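Alpha/beta hydrolase fold protein (Chitinophaga pinensis, PDB 4PW0) is probably a serine-dependent hydrolase of the alpha/beta hydrolase superfamily, although its substrate and the bond it cleaves are not established. Local coordinates at residues I40-F45 against F114-M119; D91-I96 against A120-D125; G108-G113 against D234-T239. All blocks are in the same frame, centred on the assembly; numbering follows the deposited sequence.

How the contacts relate
Helix 111-122 runs through all three contacts: contact 3 takes its start and the preceding turn, contact 1 its middle, and contact 2 its last turn. The order along the chain is 40-45, 91-96, 108-113, 114-119, 120-125 and 234-239, so the segment pairs interleave. Contact 1 lies between the others, its centre about 10 Å from that of contact 2 and about 11 Å from that of contact 3, whereas the centres of contacts 2 and 3 are about 20 Å apart. Strands 39-42 and 104-109, neighbours in the sheet, tie contact 1 to contact 3. One helix thus connects the probable active site, through the core, to the packing of helix 85-98 nearer the surface.

Contact 1. Residues I40-F45 against F114-M119; sequences ICFQHF and FIVQYM
Phe42, on strand 39-42 of the central alpha/beta hydrolase sheet, packs its ring obliquely among Ile115, Val116 and Met119 of helix 111-122, the helix that follows the probable nucleophile elbow. The axes of 40-42 and 114-119 approach to 9.4 Å, at 125° between their N-to-C directions, and the Phe42 ring bridges the space between them. Its CG lies beside the backbone N (chi1 -59°), which carries the ring off the strand toward the helix. Val116 brings its CG1 methyl to 3.5 Å from Phe42 CD1, while the CG2 branch of Ile115 sits 3.7 Å from Phe42 CD2, so the two ring flanks rest on successive residues of the helix. Edge-to-face packing by Phe69 and the side chain of Val106 help enclose this tight, fully buried part.

Past Phe42 the chain leaves the helix. Gln43 and Phe45 are partly exposed, and Gln43 serves the loop instead: its OE1 accepts from His44 N at 2.9 Å on an in-plane lone pair, and its NE2 bonds Thr48 O. With an alanine for Phe42 the ring is lost, which is likely to open a gap between strand and helix and leave the methyls of Val116, Ile115 and Met119 without their common partner. Met119, a selenomethionine in this crystal, makes an oblique Met-aromatic contact, bent at chi3 (-75°) to set its CE 3.7 Å from Phe42 CE2.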
# COMPACT_ATOMS: atom_id res chain seq x y z
N ILE A 40 3.72 -5.91 -19.71
CA ILE A 40 3.01 -7.09 -20.21
C ILE A 40 2.08 -7.61 -19.09
O ILE A 40 2.52 -7.81 -17.97
CB ILE A 40 3.95 -8.26 -20.59
CG1 ILE A 40 5.16 -7.78 -21.41
CG2 ILE A 40 3.18 -9.36 -21.32
CD1 ILE A 40 4.78 -7.11 -22.71
N CYS A 41 0.82 -7.81 -19.43
CA CYS A 41 -0.23 -8.16 -18.49
C CYS A 41 -0.69 -9.59 -18.66
O CYS A 41 -0.89 -10.06 -19.80
CB CYS A 41 -1.43 -7.20 -18.64
SG CYS A 41 -1.01 -5.48 -18.36
N PHE A 42 -0.89 -10.28 -17.55
CA PHE A 42 -1.20 -11.70 -17.50
C PHE A 42 -2.50 -11.91 -16.76
O PHE A 42 -2.63 -11.50 -15.61
CB PHE A 42 -0.08 -12.51 -16.84
CG PHE A 42 1.26 -12.38 -17.53
CD1 PHE A 42 2.04 -11.25 -17.39
CD2 PHE A 42 1.75 -13.43 -18.31
CE1 PHE A 42 3.28 -11.13 -18.01
CE2 PHE A 42 2.98 -13.30 -18.94
CZ PHE A 42 3.72 -12.16 -18.81
N GLN A 43 -3.45 -12.53 -17.44
CA GLN A 43 -4.87 -12.52 -17.03
C GLN A 43 -5.26 -13.57 -15.98
O GLN A 43 -4.54 -14.56 -15.75
CB GLN A 43 -5.73 -12.64 -18.30
CG GLN A 43 -7.22 -12.42 -18.20
CD GLN A 43 -7.62 -11.10 -17.59
OE1 GLN A 43 -7.30 -10.79 -16.42
NE2 GLN A 43 -8.26 -10.26 -18.41
N HIS A 44 -6.41 -13.35 -15.36
CA HIS A 44 -7.00 -14.29 -14.39
C HIS A 44 -7.64 -15.52 -14.96
O HIS A 44 -7.80 -15.62 -16.17
CB HIS A 44 -8.03 -13.52 -13.54
CG HIS A 44 -9.32 -13.17 -14.25
ND1 HIS A 44 -10.34 -14.08 -14.43
CD2 HIS A 44 -9.81 -12.00 -14.71
CE1 HIS A 44 -11.36 -13.50 -15.04
NE2 HIS A 44 -11.08 -12.24 -15.18
N PHE A 45 -8.13 -16.40 -14.07
CA PHE A 45 -8.84 -17.69 -14.43
C PHE A 45 -10.10 -17.44 -15.23
O PHE A 45 -11.00 -16.79 -14.77
CB PHE A 45 -9.22 -18.42 -13.13
CG PHE A 45 -10.06 -19.67 -13.29
CD1 PHE A 45 -9.65 -20.73 -14.08
CD2 PHE A 45 -11.23 -19.81 -12.60
CE1 PHE A 45 -10.43 -21.86 -14.18
CE2 PHE A 45 -12.04 -20.93 -12.72
CZ PHE A 45 -11.63 -21.99 -13.51
N PHE A 114 0.67 -16.04 -10.70
CA PHE A 114 1.54 -17.22 -10.56
C PHE A 114 2.57 -17.24 -11.70
O PHE A 114 3.79 -17.43 -11.48
CB PHE A 114 0.76 -18.53 -10.69
CG PHE A 114 -0.37 -18.72 -9.73
CD1 PHE A 114 -0.51 -18.00 -8.55
CD2 PHE A 114 -1.32 -19.67 -10.01
CE1 PHE A 114 -1.61 -18.19 -7.71
CE2 PHE A 114 -2.38 -19.90 -9.17
CZ PHE A 114 -2.54 -19.19 -8.01
N ILE A 115 2.12 -16.94 -12.91
CA ILE A 115 3.00 -16.94 -14.10
C ILE A 115 4.11 -15.91 -13.94
O ILE A 115 5.29 -16.21 -14.25
CB ILE A 115 2.17 -16.70 -15.38
CG1 ILE A 115 1.29 -17.92 -15.68
CG2 ILE A 115 3.09 -16.45 -16.59
CD1 ILE A 115 0.19 -17.68 -16.71
N VAL A 116 3.82 -14.72 -13.42
CA VAL A 116 4.91 -13.71 -13.35
C VAL A 116 5.95 -14.12 -12.31
O VAL A 116 7.11 -13.80 -12.49
CB VAL A 116 4.40 -12.29 -13.08
CG1 VAL A 116 3.49 -11.84 -14.23
CG2 VAL A 116 3.69 -12.11 -11.74
N GLN A 117 5.55 -14.80 -11.24
CA GLN A 117 6.53 -15.32 -10.26
C GLN A 117 7.45 -16.36 -10.93
O GLN A 117 8.66 -16.30 -10.80
CB GLN A 117 5.85 -15.97 -9.09
CG GLN A 117 5.08 -15.03 -8.17
CD GLN A 117 4.32 -15.82 -7.13
OE1 GLN A 117 4.93 -16.47 -6.27
NE2 GLN A 117 3.01 -15.74 -7.17
N TYR A 118 6.85 -17.31 -11.64
CA TYR A 118 7.62 -18.35 -12.29
C TYR A 118 8.53 -17.74 -13.35
O TYR A 118 9.71 -18.13 -13.49
CB TYR A 118 6.70 -19.45 -12.85
CG TYR A 118 7.47 -20.70 -13.19
CD1 TYR A 118 7.91 -21.53 -12.18
CD2 TYR A 118 7.81 -21.01 -14.47
CE1 TYR A 118 8.68 -22.65 -12.45
CE2 TYR A 118 8.60 -22.14 -14.75
CZ TYR A 118 9.00 -22.95 -13.75
OH TYR A 118 9.78 -24.08 -14.04
N MSE A 119 8.03 -16.78 -14.12
CA MSE A 119 8.82 -16.12 -15.16
C MSE A 119 10.01 -15.40 -14.58
O MSE A 119 11.11 -15.41 -15.16
CB MSE A 119 7.97 -15.13 -15.96
CG MSE A 119 8.62 -14.74 -17.29
SE MSE A 119 7.53 -13.53 -18.34
CE MSE A 119 6.28 -14.86 -18.93

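Contact 2. Residues D91-I96 against A120-D125; sequences DALEFI and AHIQPD
Leu93 and Gln123 are the closest backbone pair, with CA atoms 8.9 Å apart, where the middle of helix 85-98 passes the point at which helix 111-122 ends and Gln123 leaves helical geometry. That spacing leaves room for just one layer of side chains, and Leu93 supplies the larger share of it. Its CD1 methyl reaches two partners at once: the CD1 methyl of Ile122 at 3.9 Å and the CG methylene of Gln123, 3.8 Å from Leu93 CD1. The other branch turns inward, with Leu93 CD2 3.9 Å from the selenium of Met119, so the two methyls of the leucine straddle the last turn of helix 111-122 and the residue just after it.

Ile122 meets it by the tip of its longer branch. CG1 takes the position between backbone N and carbonyl carbon (chi1 66°), and the extended continuation at chi2 sends CD1 across to the leucine. Gln123 offers only its aliphatic part; the chain bends at chi2 (-71°) and takes the amide away from the leucine. All three residues are partly exposed, and the contact is small, 98 Å² in total, entirely apolar.

Farther in, Ala92 and Ile96 of the same helix pack on Phe42 of strand 39-42. Glu94, partly exposed, bonds Tyr26 OH through OE2 and Asn22 ND2 through OE1. Beyond Gln123, Pro124 gives its carbonyl oxygen to His224 NE2. Helix 85-98 links strand 66-69 to strand 104-109, which run parallel with strand 39-42 between them, making a beta-alpha-beta crossover; two neighbouring helices packed on one face of the sheet in this way are characteristic of the alpha/beta hydrolase fold.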
# COMPACT_ATOMS: atom_id res chain seq x y z
N ASP A 91 5.09 -20.63 -22.86
CA ASP A 91 4.27 -20.17 -23.97
C ASP A 91 4.23 -18.64 -24.04
O ASP A 91 4.40 -18.01 -25.09
CB ASP A 91 2.86 -20.73 -23.92
CG ASP A 91 2.81 -22.27 -24.10
OD1 ASP A 91 3.82 -22.85 -24.67
OD2 ASP A 91 1.79 -22.90 -23.71
N ALA A 92 4.02 -18.00 -22.88
CA ALA A 92 4.03 -16.57 -22.87
C ALA A 92 5.35 -15.99 -23.35
O ALA A 92 5.39 -15.00 -24.05
CB ALA A 92 3.70 -16.02 -21.47
N LEU A 93 6.45 -16.60 -22.94
CA LEU A 93 7.75 -16.14 -23.35
C LEU A 93 7.97 -16.26 -24.85
O LEU A 93 8.55 -15.36 -25.45
CB LEU A 93 8.83 -16.91 -22.59
CG LEU A 93 9.09 -16.45 -21.15
CD1 LEU A 93 9.91 -17.50 -20.40
CD2 LEU A 93 9.76 -15.09 -21.13
N GLU A 94 7.47 -17.33 -25.47
CA GLU A 94 7.62 -17.46 -26.94
C GLU A 94 6.86 -16.32 -27.63
O GLU A 94 7.32 -15.74 -28.60
CB GLU A 94 7.25 -18.87 -27.45
CG GLU A 94 5.77 -19.21 -27.60
CD GLU A 94 5.45 -20.55 -28.25
OE1 GLU A 94 6.40 -21.30 -28.59
OE2 GLU A 94 4.24 -20.87 -28.39
N PHE A 95 5.69 -15.98 -27.10
CA PHE A 95 4.89 -14.89 -27.62
C PHE A 95 5.58 -13.56 -27.48
O PHE A 95 5.67 -12.79 -28.45
CB PHE A 95 3.51 -14.87 -26.92
CG PHE A 95 2.78 -13.57 -27.03
CD1 PHE A 95 2.26 -13.13 -28.24
CD2 PHE A 95 2.62 -12.75 -25.91
CE1 PHE A 95 1.63 -11.91 -28.33
CE2 PHE A 95 1.99 -11.54 -26.00
CZ PHE A 95 1.51 -11.10 -27.22
N ILE A 96 6.07 -13.25 -26.28
CA ILE A 96 6.64 -11.94 -26.00
C ILE A 96 7.92 -11.76 -26.85
O ILE A 96 8.15 -10.70 -27.44
CB ILE A 96 6.97 -11.83 -24.51
CG1 ILE A 96 5.68 -11.87 -23.67
CG2 ILE A 96 7.76 -10.57 -24.25
CD1 ILE A 96 5.95 -12.15 -22.20
N ALA A 120 9.82 -14.75 -13.44
CA ALA A 120 10.92 -14.06 -12.81
C ALA A 120 11.99 -15.04 -12.33
O ALA A 120 13.20 -14.68 -12.28
CB ALA A 120 10.40 -13.24 -11.62
N HIS A 121 11.58 -16.24 -11.97
CA HIS A 121 12.49 -17.30 -11.60
C HIS A 121 13.32 -17.82 -12.78
O HIS A 121 14.57 -17.91 -12.68
CB HIS A 121 11.77 -18.46 -10.90
CG HIS A 121 12.66 -19.63 -10.66
ND1 HIS A 121 13.80 -19.55 -9.90
CD2 HIS A 121 12.60 -20.90 -11.12
CE1 HIS A 121 14.41 -20.72 -9.89
NE2 HIS A 121 13.70 -21.57 -10.62
N ILE A 122 12.64 -18.09 -13.90
CA ILE A 122 13.34 -18.71 -15.03
C ILE A 122 14.03 -17.73 -15.97
O ILE A 122 14.99 -18.13 -16.69
CB ILE A 122 12.47 -19.72 -15.81
CG1 ILE A 122 11.30 -19.08 -16.54
CG2 ILE A 122 12.06 -20.88 -14.90
CD1 ILE A 122 10.63 -20.02 -17.54
N GLN A 123 13.49 -16.52 -16.09
CA GLN A 123 14.00 -15.51 -16.98
C GLN A 123 14.15 -14.16 -16.29
O GLN A 123 13.62 -13.16 -16.76
CB GLN A 123 13.18 -15.40 -18.23
CG GLN A 123 13.39 -16.52 -19.23
CD GLN A 123 14.75 -16.49 -19.91
OE1 GLN A 123 15.47 -15.49 -19.94
NE2 GLN A 123 15.08 -17.58 -20.49
N PRO A 124 14.93 -14.13 -15.19
CA PRO A 124 15.04 -12.89 -14.42
C PRO A 124 15.49 -11.69 -15.20
O PRO A 124 15.03 -10.57 -14.95
CB PRO A 124 16.05 -13.23 -13.33
CG PRO A 124 16.81 -14.39 -13.88
CD PRO A 124 15.80 -15.18 -14.65
N ASP A 125 16.41 -11.87 -16.16
CA ASP A 125 16.99 -10.74 -16.84
C ASP A 125 16.08 -10.10 -17.89
O ASP A 125 16.39 -9.00 -18.38
CB ASP A 125 18.31 -11.17 -17.48
CG ASP A 125 19.37 -11.56 -16.45
OD1 ASP A 125 19.24 -11.23 -15.25
OD2 ASP A 125 20.38 -12.18 -16.86

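Contact 3. Residues G108-G113 against D234-T239; sequences GFSLGG and DEMMDT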
# COMPACT_ATOMS: atom_id res chain seq x y z
N GLY A 108 0.60 -9.41 -13.16
CA GLY A 108 -0.11 -10.66 -13.18
C GLY A 108 -1.25 -10.63 -12.16
O GLY A 108 -1.01 -10.36 -10.98
N PHE A 109 -2.46 -10.97 -12.64
CA PHE A 109 -3.63 -11.07 -11.77
C PHE A 109 -4.04 -12.53 -11.65
O PHE A 109 -4.25 -13.20 -12.65
CB PHE A 109 -4.76 -10.24 -12.40
CG PHE A 109 -6.11 -10.32 -11.66
CD1 PHE A 109 -6.16 -10.34 -10.29
CD2 PHE A 109 -7.30 -10.31 -12.38
CE1 PHE A 109 -7.38 -10.39 -9.62
CE2 PHE A 109 -8.52 -10.32 -11.72
CZ PHE A 109 -8.55 -10.37 -10.33
N SER A 110 -4.14 -13.03 -10.40
CA SER A 110 -4.68 -14.36 -10.10
C SER A 110 -3.74 -15.42 -10.76
O SER A 110 -2.53 -15.38 -10.48
CB SER A 110 -6.13 -14.43 -10.52
OG SER A 110 -6.63 -15.72 -10.20
N LEU A 111 -4.23 -16.28 -11.64
CA LEU A 111 -3.36 -17.19 -12.38
C LEU A 111 -2.16 -16.46 -13.00
O LEU A 111 -1.02 -16.94 -12.95
CB LEU A 111 -4.20 -17.83 -13.48
CG LEU A 111 -3.44 -18.67 -14.48
CD1 LEU A 111 -2.73 -19.82 -13.82
CD2 LEU A 111 -4.42 -19.18 -15.54
N GLY A 112 -2.40 -15.27 -13.56
CA GLY A 112 -1.33 -14.50 -14.11
C GLY A 112 -0.28 -14.10 -13.09
O GLY A 112 0.90 -13.95 -13.42
N GLY A 113 -0.71 -13.91 -11.84
CA GLY A 113 0.23 -13.65 -10.76
C GLY A 113 1.12 -14.83 -10.43
O GLY A 113 2.22 -14.64 -9.87
N ASP A 234 -9.63 -12.15 0.30
CA ASP A 234 -9.62 -12.93 -0.93
C ASP A 234 -9.81 -14.41 -0.51
O ASP A 234 -8.92 -15.04 0.03
CB ASP A 234 -8.32 -12.74 -1.70
CG ASP A 234 -8.25 -13.55 -2.96
OD1 ASP A 234 -8.96 -14.55 -3.10
OD2 ASP A 234 -7.41 -13.17 -3.85
N GLU A 235 -11.04 -14.91 -0.70
CA GLU A 235 -11.39 -16.30 -0.37
C GLU A 235 -10.62 -17.35 -1.16
O GLU A 235 -10.36 -18.47 -0.67
CB GLU A 235 -12.92 -16.53 -0.60
CG GLU A 235 -13.38 -17.93 -0.22
CD GLU A 235 -14.89 -18.19 -0.19
OE1 GLU A 235 -15.71 -17.46 -0.80
OE2 GLU A 235 -15.25 -19.21 0.48
N MSE A 236 -10.30 -17.04 -2.42
CA MSE A 236 -9.63 -17.97 -3.29
C MSE A 236 -8.17 -18.19 -2.90
O MSE A 236 -7.67 -19.30 -2.96
CB MSE A 236 -9.73 -17.41 -4.73
CG MSE A 236 -9.06 -18.31 -5.76
SE MSE A 236 -9.05 -17.49 -7.53
CE MSE A 236 -10.97 -17.37 -7.79
N MSE A 237 -7.49 -17.07 -2.56
CA MSE A 237 -6.05 -17.07 -2.40
C MSE A 237 -5.58 -16.92 -0.96
O MSE A 237 -4.40 -17.17 -0.71
CB MSE A 237 -5.46 -15.91 -3.19
CG MSE A 237 -5.72 -15.95 -4.68
SE MSE A 237 -4.75 -17.42 -5.53
CE MSE A 237 -5.29 -17.08 -7.35
N ASP A 238 -6.48 -16.46 -0.08
CA ASP A 238 -6.25 -16.08 1.35
C ASP A 238 -5.42 -14.77 1.36
O ASP A 238 -4.25 -14.77 0.96
CB ASP A 238 -5.57 -17.21 2.15
CG ASP A 238 -5.50 -16.92 3.65
OD1 ASP A 238 -5.64 -15.75 4.07
OD2 ASP A 238 -5.36 -17.90 4.42
N THR A 239 -6.00 -13.70 1.84
CA THR A 239 -5.30 -12.44 1.94
C THR A 239 -3.96 -12.60 2.64
O THR A 239 -2.99 -11.93 2.26
CB THR A 239 -6.19 -11.42 2.60
OG1 THR A 239 -7.27 -11.14 1.70
CG2 THR A 239 -5.45 -10.13 2.95
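Ser110 OG meets two selenomethionines of the 234-239 loop: the CE methyl of Met237 comes to 3.4 Å from it, and the selenium of Met236 lies 4.0 Å from the same Ser110 OG. Met237 CE also rests 3.9 Å from Ser110 CA, so its tip lies along the serine side chain. A bend at chi2 (-69°) turns the end of Met237 toward the serine.

Behind these tips, Asp234 shapes the loop. Its OD1 accepts from Met237 N at 3.0 Å, approached from above the carboxylate plane, an Asx motif, while the bond from Met236 N is weak. Asp234 OD2 takes His262 ND1 and Gln230 NE2, and Thr239 OG1 accepts from Asp234 N. On the other segment, Ser110 has strained backbone angles (phi 64°, psi -122°) between strand 104-109 and helix 111-122, and a side chain on Gly108 would run into Gly112 O.

The GxSxG sequence and this geometry fit a nucleophile elbow, with Ser110, His262 and Asp234 as a probable catalytic triad. The two methionine side chains, selenomethionine in this crystal, give the serine hydroxyl an apolar flank, while one carboxylate both orders that flanking loop and holds the histidine.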